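Local atomic coordinates of Endonuclease/exonuclease/phosphatase domain-containing protein (Enterococcus faecalis, PDB entry 3L1W), a protein that belongs to the endonuclease/exonuclease/phosphatase family and may act as a 3'-5' RNA exonuclease, though its actual function is unknown. Residues 50-53 with 54-58. Sequence-based numbering, arbitrary orientation. Where two conformers were deposited one is given.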
loop_
_atom_site.group_PDB
_atom_site.type_symbol
_atom_site.label_atom_id
_atom_site.label_comp_id
_atom_site.label_asym_id
_atom_site.label_seq_id
_atom_site.Cartn_x
_atom_site.Cartn_y
_atom_site.Cartn_z
ATOM N N ARG A 50 1.894 -8.394 -23.143
ATOM C CA ARG A 50 0.874 -9.444 -23.149
ATOM C C ARG A 50 0.523 -9.867 -21.727
ATOM O O ARG A 50 -0.654 -10.034 -21.399
ATOM C CB ARG A 50 1.328 -10.668 -23.952
ATOM C CG ARG A 50 1.364 -10.474 -25.461
ATOM C CD ARG A 50 1.406 -11.821 -26.191
ATOM N NE ARG A 50 2.635 -12.577 -25.937
ATOM C CZ ARG A 50 2.793 -13.454 -24.947
ATOM N NH1 ARG A 50 1.801 -13.690 -24.099
ATOM N NH2 ARG A 50 3.949 -14.094 -24.799
ATOM N N ASP A 51 1.539 -10.026 -20.878
ATOM C CA ASP A 51 1.320 -10.405 -19.487
ATOM C C ASP A 51 0.573 -9.326 -18.703
ATOM O O ASP A 51 -0.303 -9.638 -17.891
ATOM C CB ASP A 51 2.647 -10.749 -18.790
ATOM C CG ASP A 51 3.214 -12.090 -19.236
ATOM O OD1 ASP A 51 2.439 -12.958 -19.701
ATOM O OD2 ASP A 51 4.441 -12.278 -19.117
ATOM N N LEU A 52 0.902 -8.055 -18.933
ATOM C CA LEU A 52 0.160 -6.986 -18.267
ATOM C C LEU A 52 -1.319 -7.037 -18.632
ATOM O O LEU A 52 -2.177 -6.871 -17.769
ATOM C CB LEU A 52 0.732 -5.612 -18.606
ATOM C CG LEU A 52 2.104 -5.318 -18.001
ATOM C CD1 LEU A 52 2.646 -3.986 -18.517
ATOM C CD2 LEU A 52 2.031 -5.319 -16.488
ATOM N N LYS A 53 -1.616 -7.231 -19.915
ATOM C CA LYS A 53 -3.005 -7.359 -20.341
ATOM C C LYS A 53 -3.688 -8.581 -19.733
ATOM O O LYS A 53 -4.857 -8.522 -19.362
ATOM C CB LYS A 53 -3.113 -7.411 -21.871
ATOM C CG LYS A 53 -2.667 -6.130 -22.571
ATOM C CD LYS A 53 -2.751 -6.291 -24.089
ATOM C CE LYS A 53 -2.280 -5.037 -24.801
ATOM N NZ LYS A 53 -2.173 -5.230 -26.283
ATOM N N ALA A 54 -2.965 -9.691 -19.643
ATOM C CA ALA A 54 -3.571 -10.942 -19.198
ATOM C C ALA A 54 -3.773 -10.990 -17.685
ATOM O O ALA A 54 -4.785 -11.509 -17.201
ATOM C CB ALA A 54 -2.725 -12.119 -19.650
ATOM N N TYR A 55 -2.814 -10.436 -16.949
ATOM C CA TYR A 55 -2.765 -10.633 -15.498
ATOM C C TYR A 55 -3.048 -9.400 -14.645
ATOM O O TYR A 55 -3.068 -9.496 -13.424
ATOM C CB TYR A 55 -1.423 -11.261 -15.094
ATOM C CG TYR A 55 -1.250 -12.644 -15.665
ATOM C CD1 TYR A 55 -1.926 -13.722 -15.125
ATOM C CD2 TYR A 55 -0.411 -12.869 -16.748
ATOM C CE1 TYR A 55 -1.776 -14.992 -15.646
ATOM C CE2 TYR A 55 -0.252 -14.140 -17.278
ATOM C CZ TYR A 55 -0.943 -15.195 -16.720
ATOM O OH TYR A 55 -0.807 -16.461 -17.240
ATOM N N THR A 56 -3.258 -8.247 -15.269
ATOM C CA THR A 56 -3.784 -7.110 -14.524
ATOM C C THR A 56 -5.208 -6.827 -14.970
ATOM O O THR A 56 -5.683 -7.337 -15.999
ATOM C CB THR A 56 -2.945 -5.800 -14.663
ATOM O OG1 THR A 56 -3.266 -5.155 -15.903
ATOM C CG2 THR A 56 -1.440 -6.078 -14.587
ATOM N N THR A 57 -5.879 -5.991 -14.190
ATOM C CA THR A 57 -7.264 -5.631 -14.444
ATOM C C THR A 57 -7.375 -4.424 -15.380
ATOM O O THR A 57 -8.477 -3.993 -15.703
ATOM C CB THR A 57 -7.952 -5.276 -13.122
ATOM O OG1 THR A 57 -7.217 -4.226 -12.482
ATOM C CG2 THR A 57 -7.956 -6.498 -12.196
ATOM N N PHE A 58 -6.238 -3.908 -15.839
ATOM C CA PHE A 58 -6.210 -2.633 -16.569
ATOM C C PHE A 58 -6.319 -2.725 -18.090
ATOM O O PHE A 58 -5.900 -3.703 -18.702
ATOM C CB PHE A 58 -4.914 -1.879 -16.255
ATOM C CG PHE A 58 -4.868 -1.307 -14.879
ATOM C CD1 PHE A 58 -4.553 -2.102 -13.798
ATOM C CD2 PHE A 58 -5.135 0.036 -14.666
ATOM C CE1 PHE A 58 -4.512 -1.569 -12.508
ATOM C CE2 PHE A 58 -5.094 0.581 -13.387
ATOM C CZ PHE A 58 -4.788 -0.228 -12.301
HETATM O O HOH W 1 -6.910 -9.302 -17.532
#
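The last turn of helix 46-55 is closed by i to i+4 bonds, Ala54 N to Arg50 O and Tyr55 N to Asp51 O (2.8 Å), and ends with Thr56 N giving to Leu52 O at 3.1 Å; Thr56 is the first residue whose backbone is no longer helical. Leu52 O is gripped twice, because the Thr56 side chain donates to it as well, OG1 to O 2.8 Å; the two donors come from opposite faces of the carbonyl plane. With chi1 at 80°, OG1 sits between the backbone N and carbonyl carbon of Thr56, where it also accepts from Phe58 N at 3.2 Å in a nearly straight bond (162°). This is an ST turn, here bending the chain from the helix toward strand 59-64. Threonine suits the place: its hydroxyl donates and accepts at once, while its methyl CG2 meets Leu52 CD2 at 4.0 Å. Leu52, buried, packs onto Ile41 and Val44 of strand 38-44, as befits a branched aliphatic chain on the sheet-facing side of a helix. On a flank turned to helix 20-34, Asp51 and Tyr55 lie side by side, with OD1 in the ring plane at the CE2 edge (3.8 Å), where weakly positive ring hydrogens would probably suit a carboxylate oxygen, though the contact is long. The other oxygen, OD2, accepts from Trp20 NE1. A water lies 2.9 Å from Lys53 O and 2.8 Å from Thr56 O, linking the last turn to the loop.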